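Local coordinates for protein putative sarcosine dimethylglycine methyltransferase (Galdieria sulphuraria, PDB 2O57) that probably transfers methyl groups from S-adenosylmethionine to sarcosine or dimethylglycine, at residues Gly225-Pro235 with Thr285-Lys296. Residues are numbered along the deposited sequence; the frame is centred on the assembly and turned at random.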
loop_
_atom_site.group_PDB
_atom_site.type_symbol
_atom_site.label_atom_id
_atom_site.label_comp_id
_atom_site.label_asym_id
_atom_site.label_seq_id
_atom_site.Cartn_x
_atom_site.Cartn_y
_atom_site.Cartn_z
ATOM N N GLY A 225 -14.297 -5.190 16.309
ATOM C CA GLY A 225 -13.483 -4.239 17.081
ATOM C C GLY A 225 -12.067 -4.033 16.547
ATOM O O GLY A 225 -11.174 -3.615 17.297
ATOM N N LEU A 226 -11.863 -4.313 15.254
ATOM C CA LEU A 226 -10.576 -4.037 14.612
ATOM C C LEU A 226 -10.691 -2.903 13.629
ATOM O O LEU A 226 -11.356 -3.030 12.582
ATOM C CB LEU A 226 -9.998 -5.261 13.881
ATOM C CG LEU A 226 -9.882 -6.577 14.645
ATOM C CD1 LEU A 226 -9.484 -7.735 13.711
ATOM C CD2 LEU A 226 -8.873 -6.401 15.736
ATOM N N VAL A 227 -10.020 -1.807 13.947
ATOM C CA VAL A 227 -9.986 -0.639 13.053
ATOM C C VAL A 227 -8.936 -0.848 11.952
ATOM O O VAL A 227 -7.870 -1.441 12.204
ATOM C CB VAL A 227 -9.754 0.667 13.852
ATOM C CG1 VAL A 227 -8.356 0.719 14.425
ATOM C CG2 VAL A 227 -10.025 1.901 12.984
ATOM N N THR A 228 -9.256 -0.390 10.743
ATOM C CA THR A 228 -8.366 -0.522 9.609
ATOM C C THR A 228 -7.456 0.709 9.612
ATOM O O THR A 228 -7.927 1.867 9.518
ATOM C CB THR A 228 -9.136 -0.628 8.285
ATOM O OG1 THR A 228 -9.914 -1.830 8.283
ATOM C CG2 THR A 228 -8.148 -0.681 7.137
ATOM N N LEU A 229 -6.175 0.458 9.795
ATOM C CA LEU A 229 -5.141 1.505 9.839
ATOM C C LEU A 229 -4.730 1.956 8.453
ATOM O O LEU A 229 -4.551 3.150 8.226
ATOM C CB LEU A 229 -3.894 0.996 10.537
ATOM C CG LEU A 229 -3.984 0.582 12.014
ATOM C CD1 LEU A 229 -2.585 0.190 12.559
ATOM C CD2 LEU A 229 -4.580 1.696 12.880
ATOM N N ARG A 230 -4.582 0.997 7.539
ATOM C CA ARG A 230 -4.160 1.260 6.166
ATOM C C ARG A 230 -4.455 0.059 5.268
ATOM O O ARG A 230 -4.504 -1.088 5.751
ATOM C CB ARG A 230 -2.671 1.612 6.127
ATOM C CG ARG A 230 -1.723 0.515 6.659
ATOM C CD ARG A 230 -0.296 1.008 6.831
ATOM N NE ARG A 230 -0.119 1.671 8.134
ATOM C CZ ARG A 230 0.963 1.569 8.908
ATOM N NH1 ARG A 230 2.035 0.864 8.531
ATOM N NH2 ARG A 230 0.991 2.193 10.075
ATOM N N THR A 231 -4.614 0.321 3.967
ATOM C CA THR A 231 -4.816 -0.717 2.964
ATOM C C THR A 231 -4.007 -0.455 1.686
ATOM O O THR A 231 -3.580 0.700 1.404
ATOM C CB THR A 231 -6.313 -0.923 2.613
ATOM O OG1 THR A 231 -6.845 0.232 1.966
ATOM C CG2 THR A 231 -7.150 -1.198 3.856
ATOM N N PHE A 232 -3.798 -1.539 0.930
ATOM C CA PHE A 232 -2.940 -1.559 -0.228
ATOM C C PHE A 232 -3.612 -2.477 -1.237
ATOM O O PHE A 232 -4.154 -3.531 -0.872
ATOM C CB PHE A 232 -1.540 -2.134 0.133
ATOM C CG PHE A 232 -0.841 -1.416 1.275
ATOM C CD1 PHE A 232 0.088 -0.403 1.023
ATOM C CD2 PHE A 232 -1.095 -1.761 2.602
ATOM C CE1 PHE A 232 0.729 0.275 2.092
ATOM C CE2 PHE A 232 -0.477 -1.078 3.660
ATOM C CZ PHE A 232 0.437 -0.073 3.412
ATOM N N SER A 233 -3.621 -2.064 -2.497
ATOM C CA SER A 233 -4.139 -2.919 -3.575
ATOM C C SER A 233 -3.065 -2.881 -4.645
ATOM O O SER A 233 -2.688 -1.790 -5.116
ATOM C CB SER A 233 -5.489 -2.392 -4.087
ATOM O OG SER A 233 -5.891 -3.070 -5.280
ATOM N N ARG A 234 -2.523 -4.052 -4.972
ATOM C CA ARG A 234 -1.446 -4.130 -5.944
ATOM C C ARG A 234 -1.830 -5.123 -7.029
ATOM O O ARG A 234 -1.314 -6.255 -7.012
ATOM C CB ARG A 234 -0.163 -4.578 -5.256
ATOM C CG ARG A 234 0.332 -3.577 -4.179
ATOM C CD ARG A 234 1.561 -4.138 -3.480
ATOM N NE ARG A 234 1.990 -3.351 -2.319
ATOM C CZ ARG A 234 2.920 -2.407 -2.381
ATOM N NH1 ARG A 234 3.531 -2.110 -3.552
ATOM N NH2 ARG A 234 3.268 -1.780 -1.259
ATOM N N PRO A 235 -2.717 -4.716 -7.975
ATOM C CA PRO A 235 -3.020 -5.661 -9.075
ATOM C C PRO A 235 -1.799 -5.896 -9.983
ATOM O O PRO A 235 -1.686 -6.968 -10.592
ATOM C CB PRO A 235 -4.178 -4.991 -9.825
ATOM C CG PRO A 235 -4.032 -3.506 -9.501
ATOM C CD PRO A 235 -3.488 -3.449 -8.095
ATOM N N THR A 285 -7.203 -8.510 -7.471
ATOM C CA THR A 285 -6.025 -7.776 -6.983
ATOM C C THR A 285 -5.291 -8.533 -5.880
ATOM O O THR A 285 -5.737 -9.577 -5.447
ATOM C CB THR A 285 -6.403 -6.319 -6.508
ATOM O OG1 THR A 285 -5.220 -5.583 -6.248
ATOM C CG2 THR A 285 -7.298 -6.307 -5.249
ATOM N N TRP A 286 -4.147 -8.018 -5.461
ATOM C CA TRP A 286 -3.471 -8.565 -4.294
ATOM C C TRP A 286 -3.571 -7.487 -3.239
ATOM O O TRP A 286 -3.031 -6.407 -3.422
ATOM C CB TRP A 286 -2.008 -8.923 -4.599
ATOM C CG TRP A 286 -1.249 -9.470 -3.387
ATOM C CD1 TRP A 286 -1.609 -10.551 -2.602
ATOM C CD2 TRP A 286 -0.042 -8.968 -2.849
ATOM N NE1 TRP A 286 -0.707 -10.711 -1.592
ATOM C CE2 TRP A 286 0.292 -9.778 -1.735
ATOM C CE3 TRP A 286 0.818 -7.916 -3.210
ATOM C CZ2 TRP A 286 1.444 -9.566 -0.963
ATOM C CZ3 TRP A 286 1.979 -7.711 -2.445
ATOM C CH2 TRP A 286 2.270 -8.534 -1.326
ATOM N N GLY A 287 -4.280 -7.790 -2.157
ATOM C CA GLY A 287 -4.613 -6.818 -1.119
ATOM C C GLY A 287 -3.692 -6.929 0.066
ATOM O O GLY A 287 -3.163 -7.996 0.344
ATOM N N GLY A 288 -3.483 -5.820 0.765
ATOM C CA GLY A 288 -2.693 -5.832 2.001
ATOM C C GLY A 288 -3.423 -4.926 2.984
ATOM O O GLY A 288 -3.984 -3.900 2.567
HETATM N N MSE A 289 -3.433 -5.284 4.269
HETATM C CA MSE A 289 -4.104 -4.459 5.273
HETATM C C MSE A 289 -3.452 -4.545 6.644
HETATM O O MSE A 289 -2.906 -5.568 7.005
HETATM C CB MSE A 289 -5.563 -4.866 5.446
HETATM C CG MSE A 289 -6.268 -5.217 4.141
HETATM SE SE MSE A 289 -8.044 -5.939 4.304
HETATM C CE MSE A 289 -9.030 -4.330 4.889
ATOM N N LEU A 290 -3.554 -3.466 7.413
ATOM C CA LEU A 290 -3.181 -3.507 8.819
ATOM C C LEU A 290 -4.353 -3.027 9.643
ATOM O O LEU A 290 -5.054 -2.058 9.281
ATOM C CB LEU A 290 -1.957 -2.661 9.108
ATOM C CG LEU A 290 -0.594 -3.321 8.863
ATOM C CD1 LEU A 290 -0.249 -3.226 7.315
ATOM C CD2 LEU A 290 0.339 -2.506 9.679
ATOM N N PHE A 291 -4.568 -3.721 10.749
ATOM C CA PHE A 291 -5.666 -3.423 11.657
ATOM C C PHE A 291 -5.103 -3.240 13.042
ATOM O O PHE A 291 -4.032 -3.771 13.351
ATOM C CB PHE A 291 -6.641 -4.599 11.740
ATOM C CG PHE A 291 -7.184 -5.068 10.415
ATOM C CD1 PHE A 291 -8.306 -4.463 9.854
ATOM C CD2 PHE A 291 -6.598 -6.147 9.758
ATOM C CE1 PHE A 291 -8.833 -4.922 8.637
ATOM C CE2 PHE A 291 -7.122 -6.621 8.551
ATOM C CZ PHE A 291 -8.237 -6.004 7.991
ATOM N N ARG A 292 -5.819 -2.504 13.883
ATOM C CA ARG A 292 -5.506 -2.510 15.297
ATOM C C ARG A 292 -6.758 -2.849 16.108
ATOM O O ARG A 292 -7.862 -2.423 15.766
ATOM C CB ARG A 292 -4.912 -1.173 15.747
ATOM C CG ARG A 292 -4.425 -1.177 17.205
ATOM C CD ARG A 292 -3.915 0.174 17.710
ATOM N NE ARG A 292 -2.697 0.678 17.071
ATOM C CZ ARG A 292 -1.435 0.347 17.378
ATOM N NH1 ARG A 292 -1.132 -0.574 18.321
ATOM N NH2 ARG A 292 -0.461 0.946 16.713
ATOM N N LYS A 293 -6.590 -3.637 17.165
ATOM C CA LYS A 293 -7.678 -3.916 18.096
ATOM C C LYS A 293 -7.946 -2.697 19.028
ATOM O O LYS A 293 -7.380 -2.585 20.131
ATOM C CB LYS A 293 -7.390 -5.164 18.929
ATOM C CG LYS A 293 -8.553 -5.575 19.820
ATOM C CD LYS A 293 -8.315 -6.976 20.459
ATOM C CE LYS A 293 -9.322 -7.277 21.571
ATOM N NZ LYS A 293 -9.070 -8.653 22.154
ATOM N N SER A 294 -8.776 -1.783 18.534
ATOM C CA SER A 294 -9.164 -0.549 19.239
ATOM C C SER A 294 -10.354 0.018 18.492
ATOM O O SER A 294 -10.553 -0.272 17.299
ATOM C CB SER A 294 -8.033 0.506 19.261
ATOM O OG SER A 294 -7.638 0.844 17.941
ATOM N N ASP A 295 -11.099 0.856 19.188
ATOM C CA ASP A 295 -12.289 1.502 18.658
ATOM C C ASP A 295 -11.930 2.495 17.555
ATOM O O ASP A 295 -12.671 2.627 16.582
ATOM C CB ASP A 295 -13.022 2.199 19.817
ATOM C CG ASP A 295 -14.390 2.752 19.423
ATOM O OD1 ASP A 295 -15.062 2.157 18.544
ATOM O OD2 ASP A 295 -14.801 3.783 20.026
ATOM N N LYS A 296 -10.784 3.164 17.690
ATOM C CA LYS A 296 -10.410 4.256 16.782
ATOM C C LYS A 296 -8.948 4.297 16.347
ATOM O O LYS A 296 -8.080 3.785 17.064
ATOM C CB LYS A 296 -10.752 5.630 17.405
ATOM C CG LYS A 296 -12.235 5.917 17.631
ATOM C CD LYS A 296 -13.007 6.186 16.333
ATOM C CE LYS A 296 -14.422 6.697 16.647
ATOM N NZ LYS A 296 -14.922 7.689 15.622
#
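Strands 226-233 and 285-293 form the antiparallel edge pair of the seven-stranded sheet, with 226-233 outermost in the chain; the 3-2-1-4-5-7-6 order is that of class I, Rossmann-like methyltransferases. Val227 and Arg292 make a hydrogen-bonded pair, with Arg292 N 2.9 Å from Val227 O in its carbonyl plane. A classic beta bulge follows: two residues, Leu229 and Arg230, stand opposite the single Leu290, Leu229 N giving its hydrogen to Leu290 O (2.8 Å) while Arg230 O accepts from Leu290 N (3.1 Å, 165° at the hydrogen). Beyond it Phe232 and Gly288 exchange two backbone bonds, and the edge of the Phe232 ring lies beside the glycine. On one face Arg230 runs alongside Leu290, whose CD2 sits over one face of the guanidinium, 3.9 Å from NH1; a bend at chi3 (85°) turns this group, which is salt-bridged to Glu73 and to Asp236 of the second subunit. Arg234 and Trp286 lie side by side, CD 3.7 Å from CZ3. On the other face Thr228 OG1 approaches Phe291 CE1 at 3.3 Å, and Thr231 CG2 meets the selenomethionine methyl CE of Met289. Ser233 OG and Thr285 OG1 share a hydrogen bond of 2.8 Å, Thr285 OG1 being swung anti to its own nitrogen (chi1 -171°). Thr231 to Ser233 also pair with a strand of the second subunit, carrying the sheet across the dimer interface, where Arg234 is salt-bridged to Glu73 of that subunit.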